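Local atomic coordinates of metallo-beta-lactamase (Serratia marcescens, PDB entry 6K4X), a protein that probably hydrolyses the beta-lactam ring of antibiotics as a two-zinc metallo-beta-lactamase of subclass B3, and here binds the inhibitor 4-amino-2-sulfanylbenzoic acid. Residues 9-14 with 221-225; 200-204 with 246-250. One frame throughout, in Å; residues are numbered along the deposited sequence.

Contact 1 of 2, residues 9-14 with 221-225; sequences QQPFTI and MWTRQ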
loop_
_atom_site.group_PDB
_atom_site.type_symbol
_atom_site.label_atom_id
_atom_site.label_comp_id
_atom_site.label_asym_id
_atom_site.label_seq_id
_atom_site.Cartn_x
_atom_site.Cartn_y
_atom_site.Cartn_z
ATOM N N GLN A 9 9.960 -1.106 -14.066
ATOM C CA GLN A 9 8.826 -1.980 -14.345
ATOM C C GLN A 9 7.886 -1.224 -15.285
ATOM O O GLN A 9 7.424 -0.137 -14.952
ATOM C CB GLN A 9 8.105 -2.376 -13.050
ATOM C CG GLN A 9 6.758 -3.046 -13.279
ATOM C CD GLN A 9 6.869 -4.375 -13.972
ATOM O OE1 GLN A 9 7.630 -5.250 -13.544
ATOM N NE2 GLN A 9 6.089 -4.548 -15.030
ATOM N N GLN A 10 7.664 -1.761 -16.479
ATOM C CA GLN A 10 6.835 -1.061 -17.437
ATOM C C GLN A 10 5.438 -0.985 -16.832
ATOM O O GLN A 10 4.866 -2.005 -16.431
ATOM C CB GLN A 10 6.806 -1.808 -18.774
ATOM C CG GLN A 10 6.131 -1.018 -19.889
ATOM C CD GLN A 10 6.936 0.185 -20.323
ATOM O OE1 GLN A 10 8.174 0.159 -20.289
ATOM N NE2 GLN A 10 6.250 1.241 -20.728
ATOM N N PRO A 11 4.814 0.204 -16.759
ATOM C CA PRO A 11 3.507 0.312 -16.106
ATOM C C PRO A 11 2.395 -0.277 -16.974
ATOM O O PRO A 11 2.560 -0.476 -18.168
ATOM C CB PRO A 11 3.345 1.817 -15.871
ATOM C CG PRO A 11 4.144 2.416 -17.019
ATOM C CD PRO A 11 5.350 1.512 -17.158
ATOM N N PHE A 12 1.259 -0.550 -16.335
ATOM C CA PHE A 12 0.179 -1.224 -17.015
ATOM C C PHE A 12 -1.124 -0.920 -16.307
ATOM O O PHE A 12 -1.176 -0.667 -15.098
ATOM C CB PHE A 12 0.407 -2.741 -17.064
ATOM C CG PHE A 12 0.657 -3.436 -15.747
ATOM C CD1 PHE A 12 1.911 -3.404 -15.180
ATOM C CD2 PHE A 12 -0.352 -4.121 -15.077
ATOM C CE1 PHE A 12 2.165 -4.055 -13.986
ATOM C CE2 PHE A 12 -0.100 -4.769 -13.886
ATOM C CZ PHE A 12 1.151 -4.716 -13.322
ATOM N N THR A 13 -2.202 -0.955 -17.086
ATOM C CA THR A 13 -3.531 -0.734 -16.524
ATOM C C THR A 13 -4.078 -2.049 -15.988
ATOM O O THR A 13 -4.072 -3.065 -16.679
ATOM C CB THR A 13 -4.479 -0.130 -17.560
ATOM O OG1 THR A 13 -3.927 1.128 -17.938
ATOM C CG2 THR A 13 -5.895 0.017 -17.046
ATOM N N ILE A 14 -4.571 -2.040 -14.755
ATOM C CA ILE A 14 -5.150 -3.221 -14.146
ATOM C C ILE A 14 -6.649 -3.279 -14.443
ATOM O O ILE A 14 -7.184 -4.333 -14.821
ATOM C CB ILE A 14 -4.846 -3.239 -12.637
ATOM C CG1 ILE A 14 -3.368 -3.608 -12.456
ATOM C CG2 ILE A 14 -5.752 -4.195 -11.875
ATOM C CD1 ILE A 14 -2.821 -3.447 -11.065
ATOM N N MET A 221 0.895 -10.949 -8.253
ATOM C CA MET A 221 0.717 -9.968 -9.340
ATOM C C MET A 221 1.356 -10.435 -10.647
ATOM O O MET A 221 0.779 -10.210 -11.707
ATOM C CB MET A 221 1.340 -8.643 -8.928
ATOM C CG MET A 221 1.320 -7.575 -10.000
ATOM S SD MET A 221 -0.347 -7.009 -10.436
ATOM C CE MET A 221 -0.692 -5.994 -9.000
ATOM N N TRP A 222 2.556 -10.990 -10.580
ATOM C CA TRP A 222 3.295 -11.243 -11.812
ATOM C C TRP A 222 2.750 -12.479 -12.529
ATOM O O TRP A 222 2.660 -12.498 -13.748
ATOM C CB TRP A 222 4.791 -11.311 -11.523
ATOM C CG TRP A 222 5.191 -10.101 -10.743
ATOM C CD1 TRP A 222 5.736 -10.080 -9.493
ATOM C CD2 TRP A 222 4.970 -8.730 -11.114
ATOM N NE1 TRP A 222 5.867 -8.790 -9.056
ATOM C CE2 TRP A 222 5.394 -7.942 -10.022
ATOM C CE3 TRP A 222 4.437 -8.093 -12.243
ATOM C CZ2 TRP A 222 5.328 -6.547 -10.058
ATOM C CZ3 TRP A 222 4.344 -6.717 -12.257
ATOM C CH2 TRP A 222 4.788 -5.956 -11.173
ATOM N N THR A 223 2.351 -13.499 -11.783
ATOM C CA THR A 223 1.601 -14.603 -12.376
ATOM C C THR A 223 0.299 -14.100 -13.012
ATOM O O THR A 223 -0.072 -14.531 -14.134
ATOM C CB THR A 223 1.310 -15.690 -11.337
ATOM O OG1 THR A 223 2.567 -16.169 -10.862
ATOM C CG2 THR A 223 0.497 -16.834 -11.902
ATOM N N ARG A 224 -0.427 -13.222 -12.312
ATOM C CA ARG A 224 -1.673 -12.685 -12.845
ATOM C C ARG A 224 -1.416 -11.876 -14.115
ATOM O O ARG A 224 -2.197 -11.946 -15.069
ATOM C CB ARG A 224 -2.389 -11.826 -11.802
ATOM C CG ARG A 224 -2.939 -12.631 -10.641
ATOM C CD ARG A 224 -3.589 -11.713 -9.617
ATOM N NE ARG A 224 -4.057 -12.405 -8.434
ATOM C CZ ARG A 224 -5.157 -13.132 -8.372
ATOM N NH1 ARG A 224 -5.932 -13.249 -9.439
ATOM N NH2 ARG A 224 -5.501 -13.703 -7.229
ATOM N N GLN A 225 -0.375 -11.055 -14.123
ATOM C CA GLN A 225 -0.110 -10.231 -15.295
ATOM C C GLN A 225 0.173 -11.144 -16.495
ATOM O O GLN A 225 -0.260 -10.850 -17.623
ATOM C CB GLN A 225 1.034 -9.262 -15.026
ATOM C CG GLN A 225 1.321 -8.419 -16.262
ATOM C CD GLN A 225 2.556 -7.588 -16.108
ATOM O OE1 GLN A 225 3.587 -8.050 -15.609
ATOM N NE2 GLN A 225 2.489 -6.386 -16.647
HETATM O O HOH W 1 6.271 -7.504 -15.534
HETATM O O HOH W 2 4.120 -4.304 -17.861
#

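Contact 2 of 2, residues 200-204 with 246-250; sequences FEAVE and AAAGR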
loop_
_atom_site.group_PDB
_atom_site.type_symbol
_atom_site.label_atom_id
_atom_site.label_comp_id
_atom_site.label_asym_id
_atom_site.label_seq_id
_atom_site.Cartn_x
_atom_site.Cartn_y
_atom_site.Cartn_z
ATOM N N PHE A 200 -6.616 -8.502 10.363
ATOM C CA PHE A 200 -6.986 -9.668 9.590
ATOM C C PHE A 200 -8.509 -9.722 9.417
ATOM O O PHE A 200 -9.004 -10.009 8.313
ATOM C CB PHE A 200 -6.523 -10.976 10.235
ATOM C CG PHE A 200 -5.083 -11.051 10.676
ATOM C CD1 PHE A 200 -4.043 -10.428 9.999
ATOM C CD2 PHE A 200 -4.775 -11.759 11.822
ATOM C CE1 PHE A 200 -2.738 -10.505 10.463
ATOM C CE2 PHE A 200 -3.470 -11.842 12.281
ATOM C CZ PHE A 200 -2.457 -11.214 11.608
ATOM N N GLU A 201 -9.239 -9.446 10.493
ATOM C CA GLU A 201 -10.702 -9.492 10.454
ATOM C C GLU A 201 -11.238 -8.410 9.508
ATOM O O GLU A 201 -12.148 -8.676 8.704
ATOM C CB GLU A 201 -11.272 -9.331 11.857
ATOM C CG GLU A 201 -11.041 -10.540 12.744
ATOM C CD GLU A 201 -11.960 -10.597 13.951
ATOM O OE1 GLU A 201 -11.918 -11.607 14.682
ATOM O OE2 GLU A 201 -12.715 -9.633 14.156
ATOM N N ALA A 202 -10.685 -7.203 9.581
ATOM C CA ALA A 202 -11.180 -6.139 8.724
ATOM C C ALA A 202 -10.928 -6.488 7.253
ATOM O O ALA A 202 -11.786 -6.284 6.381
ATOM C CB ALA A 202 -10.541 -4.828 9.089
ATOM N N VAL A 203 -9.719 -6.957 6.943
ATOM C CA VAL A 203 -9.355 -7.176 5.557
ATOM C C VAL A 203 -10.157 -8.339 4.958
ATOM O O VAL A 203 -10.594 -8.271 3.805
ATOM C CB VAL A 203 -7.834 -7.349 5.412
ATOM C CG1 VAL A 203 -7.446 -7.822 4.028
ATOM C CG2 VAL A 203 -7.143 -6.037 5.744
ATOM N N GLU A 204 -10.392 -9.394 5.734
ATOM C CA GLU A 204 -11.143 -10.541 5.204
ATOM C C GLU A 204 -12.635 -10.200 5.060
ATOM O O GLU A 204 -13.383 -11.024 4.487
ATOM C CB GLU A 204 -10.857 -11.819 6.000
ATOM C CG GLU A 204 -11.459 -11.855 7.381
ATOM C CD GLU A 204 -10.798 -12.841 8.340
ATOM O OE1 GLU A 204 -9.911 -13.623 7.918
ATOM O OE2 GLU A 204 -11.204 -12.852 9.500
ATOM N N ALA A 246 -5.393 -11.898 4.349
ATOM C CA ALA A 246 -5.665 -11.928 5.771
ATOM C C ALA A 246 -5.268 -13.280 6.370
ATOM O O ALA A 246 -4.701 -13.346 7.468
ATOM C CB ALA A 246 -7.117 -11.614 6.038
ATOM N N ALA A 247 -5.630 -14.373 5.693
ATOM C CA ALA A 247 -5.317 -15.715 6.187
ATOM C C ALA A 247 -3.810 -15.897 6.294
ATOM O O ALA A 247 -3.326 -16.524 7.233
ATOM C CB ALA A 247 -5.939 -16.766 5.313
ATOM N N ALA A 248 -3.067 -15.399 5.315
ATOM C CA ALA A 248 -1.613 -15.550 5.362
ATOM C C ALA A 248 -1.033 -14.720 6.512
ATOM O O ALA A 248 -0.059 -15.124 7.151
ATOM C CB ALA A 248 -0.994 -15.143 4.057
ATOM N N GLY A 249 -1.592 -13.537 6.741
ATOM C CA GLY A 249 -1.199 -12.713 7.876
ATOM C C GLY A 249 -1.422 -13.450 9.193
ATOM O O GLY A 249 -0.530 -13.547 10.062
ATOM N N ARG A 250 -2.608 -14.042 9.347
ATOM C CA ARG A 250 -2.946 -14.782 10.538
ATOM C C ARG A 250 -1.991 -15.959 10.735
ATOM O O ARG A 250 -1.513 -16.190 11.842
ATOM C CB ARG A 250 -4.413 -15.215 10.491
ATOM C CG ARG A 250 -4.876 -15.922 11.754
ATOM C CD ARG A 250 -6.364 -16.225 11.747
ATOM N NE ARG A 250 -7.216 -15.044 11.824
ATOM C CZ ARG A 250 -8.048 -14.591 10.885
ATOM N NH1 ARG A 250 -8.143 -15.184 9.700
ATOM N NH2 ARG A 250 -8.778 -13.516 11.154
#

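Contact 1 of 2, residues 9-14 with 221-225
At the outer edge of the seven-stranded sheet of this metallo-beta-lactamase αβ/βα sandwich, Phe12 of edge strand 12-15 packs on one flank of helix 221-231, against Met221, Trp222 and Gln225. These three side chains, from adjacent turns of the helix, meet its ring in three ways. Gln225 holds its amide nitrogen over one face, displaced toward the rim: NE2 stands 3.4 Å from Phe12 CD1, with the amide tilted 37° to the ring. The Gln225 side chain gets there fully stretched, with CG anti to the backbone N (chi1 179°) and the chain extended beyond CG. Met221 forms a Met-aromatic contact at the ring's edge, its SD lying 4.0 Å from Phe12 CZ and close to the ring plane. Its methyl group CE continues past the ring and meets Ile14 CD1 tip to tip at 3.9 Å, beside Ile212 of strand 210-213. Trp222 instead receives Phe12 CE1 at its own indole edge, CZ3 being 3.9 Å away, while Tyr20 of the adjacent strand 18-20 meets the same indole edge-to-face and pairs with Phe12 through the backbone.

Toward the N-terminus the chemistry turns polar. Gln9 brings its amide close to CZ3 and CH2 of the indole, OE1 lying 3.8 Å from Trp222 CH2, with the two planes 23° apart, and Arg3 both bonds to Gln9 OE1 and makes a cation-pi contact with Trp222. The bend at chi2 of Gln9 brings NE2 back to the O of Gln10, 3.2 Å away. No direct hydrogen bond links the two segments; two waters do so instead. One accepts from Gln9 NE2 and donates to Gln225 OE1, while the other accepts from Gln225 NE2 at 2.9 Å and donates to Gln10 O.

Contact 2 of 2, residues 200-204 with 246-250
A close antiparallel helix-helix contact joins helix 190-205 to helix 241-260, with the axes of the two segments 9.2 Å apart at closest and at an angle of 163°. Small residues make this approach possible: Ala246 puts its CB 3.4 Å from Phe200 O and against Glu204 CB, while at Gly249 the backbone itself forms the surface on which the Phe200 ring lies. One ring face rests on the turn from Gly249 to Arg250, with Arg250 N 3.5 Å above the plane and over its centre. Arg250 CB adds an off-centre CH-pi contact, and Leu176 and Leu253 touch the same phenylalanine.

Beyond the ring the Arg250 chain starts with CG anti to the backbone N; a bend at chi3 turns the guanidinium steeply to the ring (79° between planes), Phe200 CB lying over one of its faces. Its NH1 and NH2 grip Glu204 end-on, a bidentate salt bridge. NH1 meets the syn lone pair of Glu204 OE1 at 3.0 Å, that oxygen lying almost in the guanidinium plane; NH2 meets OE2 on its syn side at 3.0 Å but 34° out of the carboxylate plane. This salt bridge borders the apolar seam of an antiparallel helix pair forming part of the outer helical layer of the metallo-beta-lactamase αβ/βα sandwich.

Both contacts are partly buried, and each brings one of the last two helices of the chain against an earlier element, yet they lie 24 Å apart between centres and do not touch. Contact 1 ties a helix to the strand at the edge of a sheet, using an aromatic and sulfur cluster whose polar margin is bridged by water. Contact 2 joins two helices directly: alanine and glycine let the backbones come close, and a charged pair binds the margin directly. Their segments alternate along the sequence, so 200-204 lies between the halves of contact 1, and 221-225 between those of contact 2.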